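Local atomic coordinates of metazoan TIR-STING fusion (PDB entry 6WT6), a protein that joins a TIR domain to a STING-type ligand-binding domain in one chain, as a metazoan relative of the STING innate-immune receptors. Residues Val330-Val335 and Asp340-Leu345. Sequence-based numbering, arbitrary orientation.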
# COMPACT_ATOMS: atom_id res chain seq x y z
N VAL A 330 -11.23 -6.80 15.85
CA VAL A 330 -12.30 -7.79 15.91
C VAL A 330 -12.63 -8.20 14.47
O VAL A 330 -13.40 -7.52 13.79
CB VAL A 330 -13.54 -7.26 16.63
CG1 VAL A 330 -14.64 -8.33 16.69
CG2 VAL A 330 -13.18 -6.75 18.03
N PHE A 331 -12.06 -9.30 14.01
CA PHE A 331 -12.41 -9.86 12.72
C PHE A 331 -13.60 -10.80 12.88
O PHE A 331 -13.62 -11.63 13.81
CB PHE A 331 -11.22 -10.59 12.10
CG PHE A 331 -11.50 -11.14 10.72
CD1 PHE A 331 -11.23 -10.38 9.60
CD2 PHE A 331 -12.01 -12.42 10.56
CE1 PHE A 331 -11.48 -10.88 8.33
CE2 PHE A 331 -12.26 -12.92 9.30
CZ PHE A 331 -12.00 -12.16 8.18
N TYR A 332 -14.57 -10.69 11.98
CA TYR A 332 -15.78 -11.50 12.09
C TYR A 332 -16.42 -11.65 10.72
O TYR A 332 -16.27 -10.79 9.86
CB TYR A 332 -16.78 -10.88 13.08
CG TYR A 332 -17.28 -9.51 12.66
CD1 TYR A 332 -16.55 -8.36 12.95
CD2 TYR A 332 -18.48 -9.37 11.98
CE1 TYR A 332 -17.00 -7.11 12.57
CE2 TYR A 332 -18.94 -8.13 11.59
CZ TYR A 332 -18.20 -7.00 11.89
OH TYR A 332 -18.66 -5.76 11.51
N LYS A 333 -17.14 -12.76 10.55
CA LYS A 333 -17.95 -12.99 9.36
C LYS A 333 -19.25 -12.22 9.50
O LYS A 333 -20.10 -12.57 10.33
CB LYS A 333 -18.23 -14.48 9.16
CG LYS A 333 -16.99 -15.34 9.05
CD LYS A 333 -17.34 -16.75 8.58
CE LYS A 333 -16.13 -17.67 8.67
NZ LYS A 333 -16.35 -18.96 7.96
N ASP A 334 -19.41 -11.17 8.70
CA ASP A 334 -20.62 -10.34 8.76
C ASP A 334 -21.71 -10.99 7.90
O ASP A 334 -22.05 -10.53 6.81
CB ASP A 334 -20.31 -8.91 8.32
CG ASP A 334 -19.54 -8.86 7.02
OD1 ASP A 334 -18.74 -9.78 6.76
OD2 ASP A 334 -19.72 -7.89 6.25
N VAL A 335 -22.26 -12.08 8.43
CA VAL A 335 -23.25 -12.88 7.71
C VAL A 335 -24.57 -13.03 8.47
O VAL A 335 -25.51 -13.61 7.91
CB VAL A 335 -22.70 -14.28 7.35
CG1 VAL A 335 -21.46 -14.17 6.47
CG2 VAL A 335 -22.41 -15.09 8.61
N ASP A 340 -29.10 -10.92 18.29
CA ASP A 340 -28.23 -11.46 19.33
C ASP A 340 -26.81 -11.70 18.85
O ASP A 340 -25.90 -11.81 19.68
CB ASP A 340 -28.78 -12.79 19.85
CG ASP A 340 -30.13 -12.63 20.50
OD1 ASP A 340 -30.54 -11.48 20.74
OD2 ASP A 340 -30.79 -13.67 20.75
N ALA A 341 -26.60 -11.79 17.53
CA ALA A 341 -25.33 -12.28 17.01
C ALA A 341 -24.19 -11.32 17.30
O ALA A 341 -23.19 -11.69 17.92
CB ALA A 341 -25.46 -12.55 15.51
N MET A 342 -24.32 -10.07 16.85
CA MET A 342 -23.24 -9.11 17.04
C MET A 342 -23.08 -8.73 18.51
O MET A 342 -21.95 -8.66 19.00
CB MET A 342 -23.46 -7.85 16.18
CG MET A 342 -22.33 -6.84 16.27
SD MET A 342 -20.82 -7.44 15.48
CE MET A 342 -21.45 -7.76 13.84
N PRO A 343 -24.17 -8.49 19.26
CA PRO A 343 -24.00 -8.29 20.71
C PRO A 343 -23.27 -9.42 21.42
O PRO A 343 -22.43 -9.14 22.30
CB PRO A 343 -25.45 -8.16 21.20
CG PRO A 343 -26.14 -7.50 20.08
CD PRO A 343 -25.53 -8.12 18.84
N ARG A 344 -23.55 -10.68 21.08
CA ARG A 344 -22.88 -11.78 21.77
C ARG A 344 -21.41 -11.86 21.40
O ARG A 344 -20.58 -12.24 22.23
CB ARG A 344 -23.57 -13.11 21.45
CG ARG A 344 -22.98 -14.30 22.19
CD ARG A 344 -23.86 -15.53 22.08
NE ARG A 344 -25.16 -15.34 22.72
CZ ARG A 344 -26.29 -15.11 22.07
NH1 ARG A 344 -26.29 -15.04 20.74
NH2 ARG A 344 -27.43 -14.94 22.73
N LEU A 345 -21.06 -11.50 20.16
CA LEU A 345 -19.66 -11.49 19.76
C LEU A 345 -18.88 -10.44 20.53
O LEU A 345 -17.78 -10.70 21.02
CB LEU A 345 -19.56 -11.25 18.25
CG LEU A 345 -18.15 -10.92 17.76
CD1 LEU A 345 -17.22 -12.10 17.98
CD2 LEU A 345 -18.18 -10.50 16.30
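Tyr332 and Met342 form a Met-aromatic contact where the last sheet strand of the STING domain, 327-332, faces the helix that follows it, 341-356. Measured on the short segments 330-332 and 341-345, strand and helix run roughly antiparallel, with 142° between them, and their axes stay 11.4 Å apart at closest approach, a gap spanned by side chains. The Tyr332 ring presents one face to the helix. Met342 SD lies over it, 4.5 Å from the ring centroid and 16° off the ring normal, which shifts the sulfur off the centre toward Tyr332 CE2. The methionine chain bends twice, at chi2 and chi3 (57°), and the second bend drops the methyl toward the ring plane just outside the CE2 corner, with Met342 CE 3.4 Å from Tyr332 CE2.

One helical turn on, Leu345 supplies the second bump. Its CD2 fits the angle between the root of the tyrosine and the valine two residues earlier, touching Tyr332 CB at 3.5 Å and approaching the ring obliquely. Three of the four touching residues are buried, and apolar and sulfur-aromatic packing holds them together. On the sheet side, Val330 and Tyr332 also pack on Phe217 and Phe219, respectively, of strand 212-221, to which 327-332 is paired in parallel. At the valine end, Val330 CG1 meets Leu345 CD2 tip to tip at 4.2 Å.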